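Long-range contacts in SM80.1 Vicilin (Solanum melongena, PDB 5VF5), which probably serves as a seed storage protein of the 7S globulin type, built from two cupin domains, and is seen here with bound copper and sodium ions: residues A[21-26]-A[179-184]; A[60-65]-A[109-114]; A[263-268]-A[318-323]. All coordinates share one frame; numbering follows the deposited sequence.

Interaction 1: A[21-26]-A[179-184]; sequences SRFRAS and GAIIKA. With NA (sodium ion), chain B.
Ile181, Phe23 and Ala180 bury the most surface where residues 21-26 lie against residues 179-184, and the Phe23 ring meets the other two, Ala180 over a face and Ile181 at its edge. The methyl of Ala180 sits squarely over the ring, its CB 3.6 Å from the Phe23 centroid and only 6° off the normal, a clear CH-pi contact. Ile181 CD1 lies near the ring plane, 3.8 Å from Phe23 CE1, the two side chains crossing at about a right angle. With CG between the backbone N and the carbonyl carbon (chi1 47°), the ring lies where both can reach it. Ala25 extends the apolar patch, with CB 3.9 Å from Ile181 CB, and Met62 of strand 60-65 touches both Phe23 and Ile181. Two waters bridge the backbones. One donates to Arg24 O and accepts from Ala180 N, 2.8 Å from each; another accepts from Ser26 N at 2.9 Å and donates to Ile181 O at 2.7 Å. Ala25 O binds the sodium ion at 2.4 Å, together with Gly28 O and three waters. The arrangement is a backbone-carbonyl sodium site in the connection between antiparallel strands 20-21 and 28-32, packed against the end strand 181-183 of a sheet in the N-terminal cupin domain.

Interaction 2: A[60-65]-A[109-114]; sequences SFMLPH and IHLLNR
An irregularity of antiparallel sheet, the beta bulge, marks the pairing of Ser60-His65 with Ile109-Asn113. Hydrogen-bonded pairs form at Ser60 with Asn113, Met62 with Leu111 and His65 with Ile109; the register slips by one between the last two, so that Leu63 and Pro64 together face His110. Met62 N bonds to Leu111 O at 2.8 Å, whereas the return bond from Leu111 N to Met62 O, next to the bulge, is stretched to 3.3 Å. Beyond it Ile109 O accepts His65 N at 3.1 Å and also meets Pro64 CA at 3.2 Å in a CA-H...O contact. The His65 ring turns back along its own strand, and ND1 donates to Leu63 O at 2.8 Å, in the ring plane and nearly straight (169°), which fixes the ring's rotation while CE1 rests 3.7 Å from Ile109 CG1. These strands are neighbours in a five-stranded sheet of the N-terminal cupin barrel. On one of its faces Met62 and Leu111 lie side by side, pointing the same way. On the other, Phe61, with CG anti to the backbone N (chi1 176°), brings CE1 to 3.4 Å from His110 ND1, which lies near the plane of the Phe61 ring; the two rings are oblique, planes at 50°. Ile192 of helix 186-192 touches both side chains. Asn113 ND2 turns outside the pair, donating to Glu118 O and Leu56 O.

Interaction 3: A[263-268]-A[318-323]; sequences RSTRVV and VLVIPA. With ACT (acetate ion), chain C.
Ile321 O is approached by three groups at once: Arg266 N bonds to it at 3.0 Å, Thr265 CA adds a CA-H...O contact, and a water lies 2.8 Å away, although that water has more acceptors around it than protons to give. The reciprocal bond from Ile321 N to Arg266 O, at 2.8 Å, completes a hydrogen-bonded antiparallel pair, and Val268 with Leu319 repeats the pattern. Between them Val267 and Val320 form the non-hydrogen-bonded pair, and Val267 CG1 packs on Val318 CG1. On the face that carries Arg266, Ile321 CD1 lies 3.7 Å from Val268 CG2, and the Ile321 side chain also touches Ile327 and Phe329 of strand 327-331. Arg266 bends at chi2 (-87°) and, less, at chi3 (140°), which folds its guanidinium back on Ser264: NE, at 3.1 Å, and NH2, at 3.0 Å, both grip Ser264 OG side-on, in the guanidinium plane, and that hydroxyl is also bonded to Ile344 O. Farther along the other strand, Ala323 O is bonded to ND1 of His325, a copper ligand. Arg266 NH1 serves two anions, forming a salt bridge with Glu229 and a 2.9 Å hydrogen bond to acetate O. Tyr259, Asn261 and Lys351 also bind that acetate, probably from the crystallisation liquor, which suggests a polar pocket able to accept a small carboxylate, with Glu229 probably offsetting part of the arginine's charge.

Followed from the N terminus, the chain first reaches residues 21-26, whose contact with 179-184 closes a long loop holding the whole first cupin range. Interaction 2 opens and closes within that loop, joining 60-65 to 109-114 as a shorter closure. The two touch: strand 60-65 lies between strands 108-113 and 181-183, and probable hydrogen bonds run from Phe61 N to Ile182 O and from Leu63 N to Ala180 O, so the two meet in one sheet through strand 181-183. Interaction 3 follows in series in the second cupin range, pairing strands 265-272 and 318-321, neighbours in a sheet that strand 13-14 also joins. Its centre lies about 31 and 30 Å from those of interactions 1 and 2.

Interaction 1: A[21-26]-A[179-184]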
loop_
_atom_site.group_PDB
_atom_site.type_symbol
_atom_site.label_atom_id
_atom_site.label_comp_id
_atom_site.label_asym_id
_atom_site.label_seq_id
_atom_site.Cartn_x
_atom_site.Cartn_y
_atom_site.Cartn_z
ATOM N N SER A 21 1.420 -13.052 9.625
ATOM C CA SER A 21 1.098 -12.351 10.876
ATOM C C SER A 21 2.330 -12.236 11.749
ATOM O O SER A 21 3.037 -13.212 11.976
ATOM C CB SER A 21 0.024 -13.017 11.781
ATOM O OG SER A 21 -1.178 -13.097 11.156
ATOM N N ARG A 22 2.560 -11.048 12.277
ATOM C CA ARG A 22 3.671 -10.810 13.188
ATOM C C ARG A 22 3.395 -11.203 14.639
ATOM O O ARG A 22 4.309 -11.367 15.436
ATOM C CB ARG A 22 4.136 -9.363 13.103
ATOM C CG ARG A 22 4.996 -9.101 11.847
ATOM C CD ARG A 22 6.456 -9.525 12.119
ATOM N NE ARG A 22 7.422 -9.343 11.031
ATOM C CZ ARG A 22 8.159 -8.249 10.785
ATOM N NH1 ARG A 22 8.021 -7.135 11.487
ATOM N NH2 ARG A 22 8.999 -8.255 9.758
ATOM N N PHE A 23 2.129 -11.370 14.955
ATOM C CA PHE A 23 1.706 -11.779 16.301
ATOM C C PHE A 23 0.327 -12.393 16.218
ATOM O O PHE A 23 -0.374 -12.236 15.207
ATOM C CB PHE A 23 1.749 -10.616 17.289
ATOM C CG PHE A 23 1.114 -9.320 16.794
ATOM C CD1 PHE A 23 -0.257 -9.221 16.608
ATOM C CD2 PHE A 23 1.885 -8.203 16.527
ATOM C CE1 PHE A 23 -0.847 -8.057 16.177
ATOM C CE2 PHE A 23 1.294 -7.040 16.072
ATOM C CZ PHE A 23 -0.073 -6.960 15.937
ATOM N N ARG A 24 -0.071 -13.047 17.309
ATOM C CA ARG A 24 -1.396 -13.618 17.436
ATOM C C ARG A 24 -2.220 -12.715 18.305
ATOM O O ARG A 24 -1.994 -12.651 19.512
ATOM C CB ARG A 24 -1.297 -14.988 18.111
ATOM C CG ARG A 24 -0.347 -15.953 17.473
ATOM C CD ARG A 24 -0.872 -16.391 16.120
ATOM N NE ARG A 24 -0.054 -17.481 15.590
ATOM C CZ ARG A 24 0.605 -17.459 14.434
ATOM N NH1 ARG A 24 0.536 -16.413 13.605
ATOM N NH2 ARG A 24 1.321 -18.515 14.088
ATOM N N ALA A 25 -3.133 -11.967 17.692
ATOM C CA ALA A 25 -3.941 -11.014 18.417
ATOM C C ALA A 25 -5.414 -11.353 18.326
ATOM O O ALA A 25 -5.924 -11.713 17.262
ATOM C CB ALA A 25 -3.735 -9.593 17.886
ATOM N N SER A 26 -6.130 -11.177 19.419
ATOM C CA SER A 26 -7.544 -11.476 19.416
ATOM C C SER A 26 -8.361 -10.504 18.586
ATOM O O SER A 26 -9.341 -10.926 17.914
ATOM C CB SER A 26 -8.060 -11.533 20.851
ATOM O OG SER A 26 -7.869 -10.270 21.508
ATOM N N GLY A 179 -2.116 -9.744 24.528
ATOM C CA GLY A 179 -1.639 -9.589 23.173
ATOM C C GLY A 179 -1.734 -8.172 22.646
ATOM O O GLY A 179 -2.065 -7.250 23.382
ATOM N N ALA A 180 -1.369 -8.006 21.371
ATOM C CA ALA A 180 -1.038 -6.671 20.852
ATOM C C ALA A 180 -2.247 -5.847 20.414
ATOM O O ALA A 180 -2.125 -4.637 20.247
ATOM C CB ALA A 180 -0.089 -6.801 19.671
ATOM N N ILE A 181 -3.375 -6.491 20.120
ATOM C CA ILE A 181 -4.602 -5.815 19.741
ATOM C C ILE A 181 -5.736 -6.415 20.548
ATOM O O ILE A 181 -6.018 -7.633 20.456
ATOM C CB ILE A 181 -4.933 -5.900 18.225
ATOM C CG1 ILE A 181 -3.699 -5.546 17.358
ATOM C CG2 ILE A 181 -6.117 -5.004 17.912
ATOM C CD1 ILE A 181 -3.904 -5.772 15.866
ATOM N N ILE A 182 -6.347 -5.585 21.384
ATOM C CA ILE A 182 -7.228 -6.047 22.443
ATOM C C ILE A 182 -8.523 -5.249 22.443
ATOM O O ILE A 182 -8.675 -4.217 21.728
ATOM C CB ILE A 182 -6.509 -5.964 23.817
ATOM C CG1 ILE A 182 -6.192 -4.526 24.207
ATOM C CG2 ILE A 182 -5.303 -6.873 23.872
ATOM C CD1 ILE A 182 -5.665 -4.367 25.626
ATOM N N LYS A 183 -9.460 -5.669 23.287
ATOM C CA LYS A 183 -10.706 -4.931 23.426
ATOM C C LYS A 183 -10.470 -3.548 24.018
ATOM O O LYS A 183 -9.718 -3.412 24.940
ATOM C CB LYS A 183 -11.661 -5.724 24.327
ATOM C CG LYS A 183 -13.027 -5.119 24.478
ATOM C CD LYS A 183 -13.856 -6.057 25.313
ATOM C CE LYS A 183 -15.351 -6.040 24.975
ATOM N NZ LYS A 183 -15.983 -7.284 25.294
ATOM N N ALA A 184 -11.306 -2.575 23.646
ATOM C CA ALA A 184 -11.341 -1.268 24.330
ATOM C C ALA A 184 -12.778 -0.906 24.776
ATOM O O ALA A 184 -13.722 -1.148 24.036
ATOM C CB ALA A 184 -10.812 -0.200 23.393
HETATM NA NA NA B . -6.043 -12.019 14.937
HETATM O O HOH W 1 -3.632 -12.266 14.788
HETATM O O HOH W 2 -0.503 -10.402 20.113
HETATM O O HOH W 3 -4.538 -9.726 21.338
HETATM O O HOH W 4 -8.453 -12.082 15.414
HETATM O O HOH W 5 -6.663 -12.326 12.698
#

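Interaction 2: A[60-65]-A[109-114]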
loop_
_atom_site.group_PDB
_atom_site.type_symbol
_atom_site.label_atom_id
_atom_site.label_comp_id
_atom_site.label_asym_id
_atom_site.label_seq_id
_atom_site.Cartn_x
_atom_site.Cartn_y
_atom_site.Cartn_z
ATOM N N SER A 60 -11.617 -1.905 19.333
ATOM C CA SER A 60 -10.324 -2.530 19.563
ATOM C C SER A 60 -9.206 -1.487 19.649
ATOM O O SER A 60 -9.349 -0.339 19.202
ATOM C CB SER A 60 -10.049 -3.562 18.479
ATOM O OG SER A 60 -9.644 -2.924 17.336
ATOM N N PHE A 61 -8.103 -1.901 20.263
ATOM C CA PHE A 61 -6.968 -1.031 20.595
ATOM C C PHE A 61 -5.673 -1.784 20.319
ATOM O O PHE A 61 -5.472 -2.859 20.861
ATOM C CB PHE A 61 -7.041 -0.642 22.068
ATOM C CG PHE A 61 -5.876 0.167 22.574
ATOM C CD1 PHE A 61 -5.783 1.510 22.278
ATOM C CD2 PHE A 61 -4.909 -0.399 23.362
ATOM C CE1 PHE A 61 -4.742 2.235 22.745
ATOM C CE2 PHE A 61 -3.861 0.353 23.856
ATOM C CZ PHE A 61 -3.802 1.673 23.561
ATOM N N MET A 62 -4.805 -1.213 19.490
ATOM C CA MET A 62 -3.456 -1.736 19.256
ATOM C C MET A 62 -2.472 -1.025 20.181
ATOM O O MET A 62 -2.390 0.218 20.175
ATOM C CB MET A 62 -3.007 -1.623 17.807
ATOM C CG MET A 62 -1.623 -2.230 17.593
ATOM S SD MET A 62 -1.166 -2.136 15.875
ATOM C CE MET A 62 0.324 -3.166 15.883
ATOM N N LEU A 63 -1.705 -1.800 20.927
ATOM C CA LEU A 63 -0.832 -1.300 21.971
ATOM C C LEU A 63 0.310 -0.428 21.420
ATOM O O LEU A 63 0.793 -0.661 20.324
ATOM C CB LEU A 63 -0.169 -2.468 22.703
ATOM C CG LEU A 63 -0.897 -3.032 23.889
ATOM C CD1 LEU A 63 -2.354 -3.237 23.753
ATOM C CD2 LEU A 63 -0.194 -4.193 24.514
ATOM N N PRO A 64 0.771 0.553 22.223
ATOM C CA PRO A 64 1.909 1.383 21.839
ATOM C C PRO A 64 3.146 0.621 21.397
ATOM O O PRO A 64 3.624 -0.319 22.097
ATOM C CB PRO A 64 2.176 2.195 23.084
ATOM C CG PRO A 64 0.819 2.364 23.728
ATOM C CD PRO A 64 0.072 1.100 23.403
ATOM N N HIS A 65 3.695 1.056 20.260
ATOM C CA HIS A 65 4.902 0.467 19.703
ATOM C C HIS A 65 5.472 1.437 18.692
ATOM O O HIS A 65 4.748 2.286 18.188
ATOM C CB HIS A 65 4.582 -0.863 19.003
ATOM C CG HIS A 65 3.685 -0.681 17.826
ATOM N ND1 HIS A 65 2.325 -0.439 17.964
ATOM C CD2 HIS A 65 3.952 -0.611 16.494
ATOM C CE1 HIS A 65 1.799 -0.261 16.764
ATOM N NE2 HIS A 65 2.755 -0.335 15.854
ATOM N N ILE A 109 3.293 4.754 18.259
ATOM C CA ILE A 109 1.911 4.877 17.910
ATOM C C ILE A 109 1.029 3.861 18.628
ATOM O O ILE A 109 1.470 2.761 18.985
ATOM C CB ILE A 109 1.667 4.766 16.405
ATOM C CG1 ILE A 109 1.898 3.371 15.880
ATOM C CG2 ILE A 109 2.476 5.795 15.630
ATOM C CD1 ILE A 109 1.309 3.144 14.509
ATOM N N HIS A 110 -0.233 4.242 18.821
ATOM C CA HIS A 110 -1.282 3.318 19.145
ATOM C C HIS A 110 -2.489 3.584 18.282
ATOM O O HIS A 110 -2.627 4.713 17.729
ATOM C CB HIS A 110 -1.564 3.240 20.667
ATOM C CG HIS A 110 -1.993 4.516 21.314
ATOM N ND1 HIS A 110 -3.294 4.946 21.273
ATOM C CD2 HIS A 110 -1.326 5.370 22.120
ATOM C CE1 HIS A 110 -3.402 6.043 22.007
ATOM N NE2 HIS A 110 -2.228 6.324 22.536
ATOM N N LEU A 111 -3.347 2.577 18.119
ATOM C CA LEU A 111 -4.500 2.684 17.212
ATOM C C LEU A 111 -5.753 2.257 17.941
ATOM O O LEU A 111 -5.710 1.329 18.758
ATOM C CB LEU A 111 -4.308 1.781 15.998
ATOM C CG LEU A 111 -3.165 2.080 15.031
ATOM C CD1 LEU A 111 -3.022 0.948 14.031
ATOM C CD2 LEU A 111 -3.365 3.397 14.311
ATOM N N LEU A 112 -6.856 2.914 17.596
ATOM C CA LEU A 112 -8.145 2.643 18.201
ATOM C C LEU A 112 -9.209 2.578 17.123
ATOM O O LEU A 112 -9.361 3.531 16.352
ATOM C CB LEU A 112 -8.486 3.782 19.184
ATOM C CG LEU A 112 -9.847 3.772 19.853
ATOM C CD1 LEU A 112 -9.945 2.548 20.753
ATOM C CD2 LEU A 112 -10.033 5.072 20.615
ATOM N N ASN A 113 -9.988 1.510 17.104
ATOM C CA ASN A 113 -11.171 1.450 16.264
ATOM C C ASN A 113 -12.340 1.614 17.241
ATOM O O ASN A 113 -12.622 0.712 18.007
ATOM C CB ASN A 113 -11.252 0.123 15.506
ATOM C CG ASN A 113 -12.490 0.034 14.599
ATOM O OD1 ASN A 113 -13.275 0.991 14.530
ATOM N ND2 ASN A 113 -12.647 -1.083 13.882
ATOM N N ARG A 114 -13.008 2.772 17.153
ATOM C CA ARG A 114 -14.097 3.148 18.031
ATOM C C ARG A 114 -15.429 2.632 17.527
ATOM O O ARG A 114 -16.427 2.716 18.242
ATOM C CB ARG A 114 -14.207 4.697 18.110
ATOM C CG ARG A 114 -12.879 5.452 18.087
ATOM C CD ARG A 114 -13.078 6.951 18.279
ATOM N NE ARG A 114 -13.455 7.658 17.037
ATOM C CZ ARG A 114 -13.647 8.969 16.969
ATOM N NH1 ARG A 114 -13.502 9.734 18.061
ATOM N NH2 ARG A 114 -13.973 9.532 15.813
#

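Interaction 3: A[263-268]-A[318-323]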
loop_
_atom_site.group_PDB
_atom_site.type_symbol
_atom_site.label_atom_id
_atom_site.label_comp_id
_atom_site.label_asym_id
_atom_site.label_seq_id
_atom_site.Cartn_x
_atom_site.Cartn_y
_atom_site.Cartn_z
ATOM N N ARG A 263 9.003 5.571 -14.782
ATOM C CA ARG A 263 10.114 5.272 -13.860
ATOM C C ARG A 263 9.765 4.622 -12.542
ATOM O O ARG A 263 10.650 4.054 -11.915
ATOM C CB ARG A 263 10.967 6.481 -13.609
ATOM C CG ARG A 263 10.297 7.600 -12.967
ATOM C CD ARG A 263 11.377 8.635 -12.538
ATOM N NE ARG A 263 12.080 8.346 -11.290
ATOM C CZ ARG A 263 13.355 7.996 -11.099
ATOM N NH1 ARG A 263 14.192 7.723 -12.116
ATOM N NH2 ARG A 263 13.800 7.849 -9.852
ATOM N N SER A 264 8.487 4.650 -12.159
ATOM C CA SER A 264 8.087 4.208 -10.859
ATOM C C SER A 264 7.615 2.774 -10.864
ATOM O O SER A 264 6.774 2.414 -11.656
ATOM C CB SER A 264 7.007 5.134 -10.304
ATOM O OG SER A 264 6.518 4.730 -9.023
ATOM N N THR A 265 8.184 1.980 -9.978
ATOM C CA THR A 265 7.681 0.634 -9.716
ATOM C C THR A 265 6.491 0.749 -8.771
ATOM O O THR A 265 6.509 1.557 -7.823
ATOM C CB THR A 265 8.777 -0.212 -9.038
ATOM O OG1 THR A 265 9.850 -0.402 -9.951
ATOM C CG2 THR A 265 8.278 -1.567 -8.588
ATOM N N ARG A 266 5.438 -0.015 -9.048
ATOM C CA ARG A 266 4.201 0.039 -8.272
ATOM C C ARG A 266 3.958 -1.226 -7.515
ATOM O O ARG A 266 4.144 -2.306 -8.047
ATOM C CB ARG A 266 3.012 0.374 -9.180
ATOM C CG ARG A 266 3.199 1.705 -9.949
ATOM C CD ARG A 266 2.698 2.877 -9.076
ATOM N NE ARG A 266 3.511 4.034 -9.144
ATOM C CZ ARG A 266 3.071 5.252 -9.226
ATOM N NH1 ARG A 266 1.759 5.494 -9.405
ATOM N NH2 ARG A 266 3.936 6.216 -9.129
ATOM N N VAL A 267 3.582 -1.082 -6.249
ATOM C CA VAL A 267 3.187 -2.216 -5.429
ATOM C C VAL A 267 1.701 -2.080 -5.180
ATOM O O VAL A 267 1.275 -1.218 -4.390
ATOM C CB VAL A 267 3.976 -2.284 -4.106
ATOM C CG1 VAL A 267 3.595 -3.529 -3.352
ATOM C CG2 VAL A 267 5.487 -2.278 -4.344
ATOM N N VAL A 268 0.929 -2.860 -5.935
ATOM C CA VAL A 268 -0.519 -2.706 -6.066
ATOM C C VAL A 268 -1.232 -3.701 -5.186
ATOM O O VAL A 268 -0.955 -4.890 -5.313
ATOM C CB VAL A 268 -0.923 -2.931 -7.545
ATOM C CG1 VAL A 268 -2.433 -2.935 -7.725
ATOM C CG2 VAL A 268 -0.227 -1.863 -8.392
ATOM N N VAL A 318 -1.248 -8.827 -3.925
ATOM C CA VAL A 318 -0.327 -7.804 -4.405
ATOM C C VAL A 318 0.259 -8.153 -5.762
ATOM O O VAL A 318 0.651 -9.299 -6.015
ATOM C CB VAL A 318 0.780 -7.571 -3.360
ATOM C CG1 VAL A 318 1.946 -6.781 -3.906
ATOM C CG2 VAL A 318 0.185 -6.911 -2.127
ATOM N N LEU A 319 0.353 -7.155 -6.639
ATOM C CA LEU A 319 1.124 -7.265 -7.847
ATOM C C LEU A 319 2.164 -6.166 -7.857
ATOM O O LEU A 319 1.805 -5.004 -7.683
ATOM C CB LEU A 319 0.259 -7.117 -9.085
ATOM C CG LEU A 319 0.954 -7.335 -10.422
ATOM C CD1 LEU A 319 1.480 -8.748 -10.627
ATOM C CD2 LEU A 319 0.030 -6.957 -11.563
ATOM N N VAL A 320 3.410 -6.508 -8.146
ATOM C CA VAL A 320 4.452 -5.523 -8.347
ATOM C C VAL A 320 4.530 -5.278 -9.869
ATOM O O VAL A 320 4.714 -6.216 -10.643
ATOM C CB VAL A 320 5.799 -5.993 -7.790
ATOM C CG1 VAL A 320 6.892 -5.010 -8.165
ATOM C CG2 VAL A 320 5.702 -6.201 -6.281
ATOM N N ILE A 321 4.400 -4.022 -10.268
ATOM C CA ILE A 321 4.540 -3.640 -11.664
ATOM C C ILE A 321 5.890 -2.921 -11.787
ATOM O O ILE A 321 5.981 -1.726 -11.393
ATOM C CB ILE A 321 3.425 -2.669 -12.133
ATOM C CG1 ILE A 321 2.010 -3.139 -11.683
ATOM C CG2 ILE A 321 3.546 -2.512 -13.666
ATOM C CD1 ILE A 321 0.966 -2.074 -11.937
ATOM N N PRO A 322 6.915 -3.573 -12.351
ATOM C CA PRO A 322 8.174 -2.855 -12.523
ATOM C C PRO A 322 8.008 -1.672 -13.503
ATOM O O PRO A 322 7.151 -1.710 -14.404
ATOM C CB PRO A 322 9.104 -3.913 -13.117
ATOM C CG PRO A 322 8.466 -5.196 -12.807
ATOM C CD PRO A 322 7.000 -4.976 -12.776
ATOM N N ALA A 323 8.855 -0.652 -13.348
ATOM C CA ALA A 323 8.825 0.467 -14.229
ATOM C C ALA A 323 9.044 0.053 -15.689
ATOM O O ALA A 323 9.758 -0.923 -15.997
ATOM C CB ALA A 323 9.874 1.487 -13.840
HETATM C C ACT C . -0.321 2.397 -11.099
HETATM O O ACT C . -0.035 3.540 -10.626
HETATM O OXT ACT C . 0.219 1.997 -12.155
HETATM C CH3 ACT C . -1.335 1.481 -10.456
HETATM O O HOH W 6 5.244 0.515 -12.893
#